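Local coordinates for protein chloramphenicol acetyltransferase (Bacteroides thetaiotaomicron, PDB 2I9D) that probably transfers an acetyl group from acetyl-CoA to a hydroxyl of chloramphenicol, as enzymes of the chloramphenicol acetyltransferase family do, at residues V60-N65 / Y107-D112; D87-I92 / L146-A151. One frame throughout, in Å; residues are numbered along the deposited sequence.

How the contacts relate
Contacts 1 and 2 have centres about 13 Å apart and are joined by direct touches. Along the chain their segments alternate: 60-65, then 87-92, then 107-112, then 146-151. Contact 2 pairs two parallel strands, 87-93 and 146-151, inside the mixed sheet, whereas contact 1 lies where helix 52-66, packed against that sheet, meets the turn that follows strand 100-105 and leads into helix 111-124. The evidence for the junction is threefold: Tyr107 N lies 2.7 Å from Asp87 OD1, a probable hydrogen bond; Leu61 packs on the backbone of Asp87 and Met88; and Val60 CG1 comes 3.7 Å from Ile147 CD1. Turn and helix are thus both tied to strand 87-93 at Asp87.

Contact 1 of 2, residues V60-N65 / Y107-D112; sequences VLRAAN and YHNDFD
Leu61 and Tyr107 bring the backbones nearest, with CA atoms 7.0 Å apart, and Arg62 and Asn109 follow at 7.4 Å. Segment 60-65 is helical throughout, while 107-112 runs as a turn until its helix starts at Phe111, with Asp110 at the N-cap position. Side chains make most of this junction, Tyr107 in nearly every pair. With CG anti to the backbone N (chi1 180°), its ring crosses the helix past Leu61 and Asn65, its OH ending beside Arg62. The amide of Asn65 stacks on one ring face, the planes 11° apart, with ND2 3.5 Å from Tyr107 CG; behind it Asn65 CB makes a CH-pi contact, 4.3 Å from the ring centroid. That amide is fixed at both ends: ND2 donates to Leu61 O at 2.8 Å, arriving above the carbonyl plane and on the opposite face from Asn65 N, while OD1 accepts from Ile86 N. The contact joins helix 52-66, one of the helices packed on the mixed sheet of this CoA-dependent acyltransferase family, to the turn leading from strand 100-105 into helix 111-124. Leu61 CD2 rests against Tyr107 CB at 3.7 Å. Farther out, the extended Arg62 chain passes the phenol with CG 3.4 Å from Tyr107 OH. Its guanidinium salt-bridges Glu66 through NE and reaches Tyr58 OH through NH1, and Asn109 OD1 sits over one guanidinium face, 3.9 Å from Arg62 CZ.

Contact 2 of 2, residues D87-I92 / L146-A151; sequences DMLSPI and LILLSA
The side chains of Met88 and Ile147 cross at a slant on one face of a parallel strand pair within the mixed sheet of the chloramphenicol acetyltransferase fold; the segment axes are 30° apart. Three backbone bonds set the register: Ile147 N to Asp87 O, Leu89 N to Ile147 O, and Leu149 N to Leu89 O, the middle one nearly straight at 178°. On the Met88 face, the selenomethionine chain bends at chi2 and chi3, which folds it across the neighbouring strand. Its SE thereby lies 3.7 Å from Leu149 CB, and CE meets Ile147 CD1 at an equal distance. Leu89 occupies the other face with Leu146 and Leu148. The Leu89 side chain runs obliquely to that of Leu146, their CD2 methyls 4.0 Å apart, while Leu89 CB packs on Leu148 CD1. Beyond the last bridge Pro91 packs by CG against Ser150 CB. One residue earlier, Ser90 OG donates to Leu149 O at 2.7 Å. Without the hydroxyl, as with an alanine here, Leu149 O is likely to lose this donor and the bridging water one of its acceptors. That water gives one hydrogen to Ser90 OG and the other to Pro91 O, and accepts from Ala151 N, its oxygen 3.0 Å from that nitrogen.

Contact 1 of 2, residues V60-N65 / Y107-D112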
# COMPACT_ATOMS: atom_id res chain seq x y z
N VAL A 60 -2.81 -16.65 11.24
CA VAL A 60 -2.68 -16.32 9.83
C VAL A 60 -2.54 -17.61 8.99
O VAL A 60 -3.19 -17.75 7.95
CB VAL A 60 -1.49 -15.33 9.59
CG1 VAL A 60 -1.05 -15.32 8.11
CG2 VAL A 60 -1.85 -13.94 10.06
N LEU A 61 -1.68 -18.52 9.46
CA LEU A 61 -1.39 -19.76 8.72
C LEU A 61 -2.64 -20.66 8.62
O LEU A 61 -2.92 -21.25 7.55
CB LEU A 61 -0.22 -20.53 9.35
CG LEU A 61 0.33 -21.75 8.58
CD1 LEU A 61 0.82 -21.36 7.19
CD2 LEU A 61 1.43 -22.40 9.35
N ARG A 62 -3.38 -20.72 9.72
CA ARG A 62 -4.63 -21.47 9.80
C ARG A 62 -5.69 -20.92 8.86
O ARG A 62 -6.35 -21.69 8.17
CB ARG A 62 -5.15 -21.54 11.23
CG ARG A 62 -6.47 -22.35 11.38
CD ARG A 62 -6.67 -22.88 12.80
NE ARG A 62 -8.02 -23.38 13.01
CZ ARG A 62 -8.47 -23.87 14.17
NH1 ARG A 62 -7.66 -23.93 15.23
NH2 ARG A 62 -9.73 -24.30 14.27
N ALA A 63 -5.86 -19.60 8.82
CA ALA A 63 -6.81 -18.97 7.88
C ALA A 63 -6.51 -19.27 6.41
O ALA A 63 -7.42 -19.45 5.59
CB ALA A 63 -6.91 -17.47 8.14
N ALA A 64 -5.22 -19.33 6.07
CA ALA A 64 -4.78 -19.57 4.68
C ALA A 64 -5.05 -21.02 4.28
O ALA A 64 -5.40 -21.33 3.13
CB ALA A 64 -3.30 -19.25 4.54
N ASN A 65 -4.88 -21.91 5.25
CA ASN A 65 -5.21 -23.31 5.05
C ASN A 65 -6.72 -23.52 4.94
O ASN A 65 -7.17 -24.28 4.07
CB ASN A 65 -4.60 -24.15 6.15
CG ASN A 65 -3.16 -24.50 5.85
OD1 ASN A 65 -2.90 -25.40 5.05
ND2 ASN A 65 -2.22 -23.78 6.46
N TYR A 107 2.52 -26.25 9.19
CA TYR A 107 1.19 -26.15 9.77
C TYR A 107 0.75 -27.44 10.52
O TYR A 107 0.95 -28.56 10.05
CB TYR A 107 0.18 -25.78 8.69
CG TYR A 107 -1.24 -25.65 9.20
CD1 TYR A 107 -1.59 -24.70 10.16
CD2 TYR A 107 -2.23 -26.48 8.70
CE1 TYR A 107 -2.88 -24.59 10.61
CE2 TYR A 107 -3.54 -26.38 9.14
CZ TYR A 107 -3.86 -25.44 10.09
OH TYR A 107 -5.16 -25.37 10.52
N HIS A 108 0.17 -27.26 11.70
CA HIS A 108 -0.53 -28.33 12.40
C HIS A 108 -1.90 -27.78 12.80
O HIS A 108 -1.98 -26.64 13.28
CB HIS A 108 0.23 -28.77 13.66
CG HIS A 108 1.61 -29.30 13.38
ND1 HIS A 108 1.83 -30.48 12.69
CD2 HIS A 108 2.83 -28.82 13.70
CE1 HIS A 108 3.13 -30.69 12.59
NE2 HIS A 108 3.76 -29.70 13.19
N ASN A 109 -2.96 -28.58 12.63
CA ASN A 109 -4.32 -28.13 12.97
C ASN A 109 -4.55 -27.95 14.49
O ASN A 109 -5.49 -27.26 14.92
CB ASN A 109 -5.38 -29.03 12.32
CG ASN A 109 -6.82 -28.47 12.46
OD1 ASN A 109 -7.05 -27.35 12.97
ND2 ASN A 109 -7.80 -29.27 11.99
N ASP A 110 -3.67 -28.54 15.29
CA ASP A 110 -3.71 -28.38 16.73
C ASP A 110 -2.68 -27.33 17.17
O ASP A 110 -1.47 -27.51 16.99
CB ASP A 110 -3.46 -29.75 17.41
CG ASP A 110 -3.09 -29.62 18.88
OD1 ASP A 110 -3.83 -28.95 19.63
OD2 ASP A 110 -2.04 -30.18 19.28
N PHE A 111 -3.15 -26.24 17.77
CA PHE A 111 -2.26 -25.15 18.16
C PHE A 111 -1.04 -25.56 19.01
O PHE A 111 0.07 -25.11 18.74
CB PHE A 111 -3.00 -24.00 18.85
CG PHE A 111 -2.09 -22.91 19.34
CD1 PHE A 111 -1.52 -22.01 18.45
CD2 PHE A 111 -1.76 -22.81 20.69
CE1 PHE A 111 -0.67 -21.01 18.89
CE2 PHE A 111 -0.89 -21.81 21.16
CZ PHE A 111 -0.35 -20.91 20.26
N ASP A 112 -1.26 -26.39 20.03
CA ASP A 112 -0.18 -26.82 20.92
C ASP A 112 0.94 -27.53 20.17
O ASP A 112 2.12 -27.32 20.47
CB ASP A 112 -0.70 -27.73 22.04
CG ASP A 112 -1.75 -27.06 22.91
OD1 ASP A 112 -1.83 -25.81 22.90
OD2 ASP A 112 -2.50 -27.78 23.60

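Contact 2 of 2, residues D87-I92 / L146-A151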
# COMPACT_ATOMS: atom_id res chain seq x y z
N ASP A 87 2.35 -24.21 4.39
CA ASP A 87 3.22 -23.93 5.52
C ASP A 87 3.71 -22.48 5.53
O ASP A 87 3.39 -21.70 4.62
CB ASP A 87 4.40 -24.89 5.55
CG ASP A 87 3.97 -26.34 5.75
OD1 ASP A 87 3.03 -26.63 6.53
OD2 ASP A 87 4.60 -27.21 5.12
N MSE A 88 4.44 -22.13 6.59
CA MSE A 88 4.84 -20.76 6.84
C MSE A 88 6.34 -20.58 6.64
O MSE A 88 7.14 -21.36 7.16
CB MSE A 88 4.46 -20.35 8.28
CG MSE A 88 4.97 -18.97 8.71
SE MSE A 88 4.13 -17.45 7.69
CE MSE A 88 2.31 -17.49 8.50
N LEU A 89 6.70 -19.55 5.87
CA LEU A 89 8.05 -18.99 5.92
C LEU A 89 7.97 -17.71 6.74
O LEU A 89 7.01 -16.96 6.63
CB LEU A 89 8.59 -18.65 4.53
CG LEU A 89 8.84 -19.79 3.54
CD1 LEU A 89 9.58 -19.25 2.35
CD2 LEU A 89 9.62 -20.97 4.15
N SER A 90 8.99 -17.44 7.53
CA SER A 90 9.05 -16.20 8.23
C SER A 90 10.50 -15.80 8.51
O SER A 90 11.31 -16.64 8.93
CB SER A 90 8.20 -16.25 9.53
OG SER A 90 8.23 -14.99 10.20
N PRO A 91 10.83 -14.50 8.28
CA PRO A 91 12.16 -13.96 8.62
C PRO A 91 12.34 -13.70 10.14
O PRO A 91 11.95 -12.63 10.66
CB PRO A 91 12.26 -12.66 7.80
CG PRO A 91 10.84 -12.23 7.55
CD PRO A 91 9.97 -13.50 7.60
N ILE A 92 12.97 -14.65 10.82
CA ILE A 92 13.25 -14.52 12.24
C ILE A 92 14.45 -13.61 12.49
O ILE A 92 15.55 -13.87 11.99
CB ILE A 92 13.39 -15.91 12.92
CG1 ILE A 92 12.15 -16.76 12.59
CG2 ILE A 92 13.57 -15.76 14.44
CD1 ILE A 92 10.79 -16.12 13.09
N LEU A 146 3.19 -22.44 0.34
CA LEU A 146 3.67 -21.66 1.48
C LEU A 146 3.06 -20.26 1.46
O LEU A 146 2.62 -19.78 0.44
CB LEU A 146 5.20 -21.49 1.38
CG LEU A 146 6.08 -22.73 1.46
CD1 LEU A 146 7.30 -22.47 0.63
CD2 LEU A 146 6.43 -23.05 2.92
N ILE A 147 3.06 -19.60 2.62
CA ILE A 147 2.88 -18.14 2.70
C ILE A 147 4.07 -17.65 3.49
O ILE A 147 4.81 -18.47 4.04
CB ILE A 147 1.51 -17.70 3.30
CG1 ILE A 147 1.31 -18.26 4.73
CG2 ILE A 147 0.39 -18.14 2.39
CD1 ILE A 147 0.10 -17.63 5.50
N LEU A 148 4.29 -16.34 3.50
CA LEU A 148 5.45 -15.77 4.20
C LEU A 148 4.99 -14.54 4.95
O LEU A 148 4.30 -13.69 4.38
CB LEU A 148 6.61 -15.41 3.24
CG LEU A 148 7.83 -14.74 3.90
CD1 LEU A 148 9.14 -15.09 3.17
CD2 LEU A 148 7.65 -13.18 4.01
N LEU A 149 5.37 -14.47 6.22
CA LEU A 149 4.95 -13.36 7.03
C LEU A 149 6.17 -12.76 7.69
O LEU A 149 7.00 -13.47 8.28
CB LEU A 149 3.86 -13.75 8.06
CG LEU A 149 3.32 -12.60 8.93
CD1 LEU A 149 1.86 -12.83 9.30
CD2 LEU A 149 4.17 -12.43 10.22
N SER A 150 6.27 -11.45 7.57
CA SER A 150 7.36 -10.70 8.16
C SER A 150 6.81 -9.80 9.30
O SER A 150 5.90 -9.03 9.07
CB SER A 150 8.05 -9.89 7.06
OG SER A 150 8.89 -8.93 7.66
N ALA A 151 7.35 -9.94 10.52
CA ALA A 151 6.88 -9.15 11.67
C ALA A 151 7.66 -7.87 11.87
O ALA A 151 8.89 -7.89 11.79
CB ALA A 151 6.91 -9.97 12.96
O HOH W 1 9.14 -12.31 11.04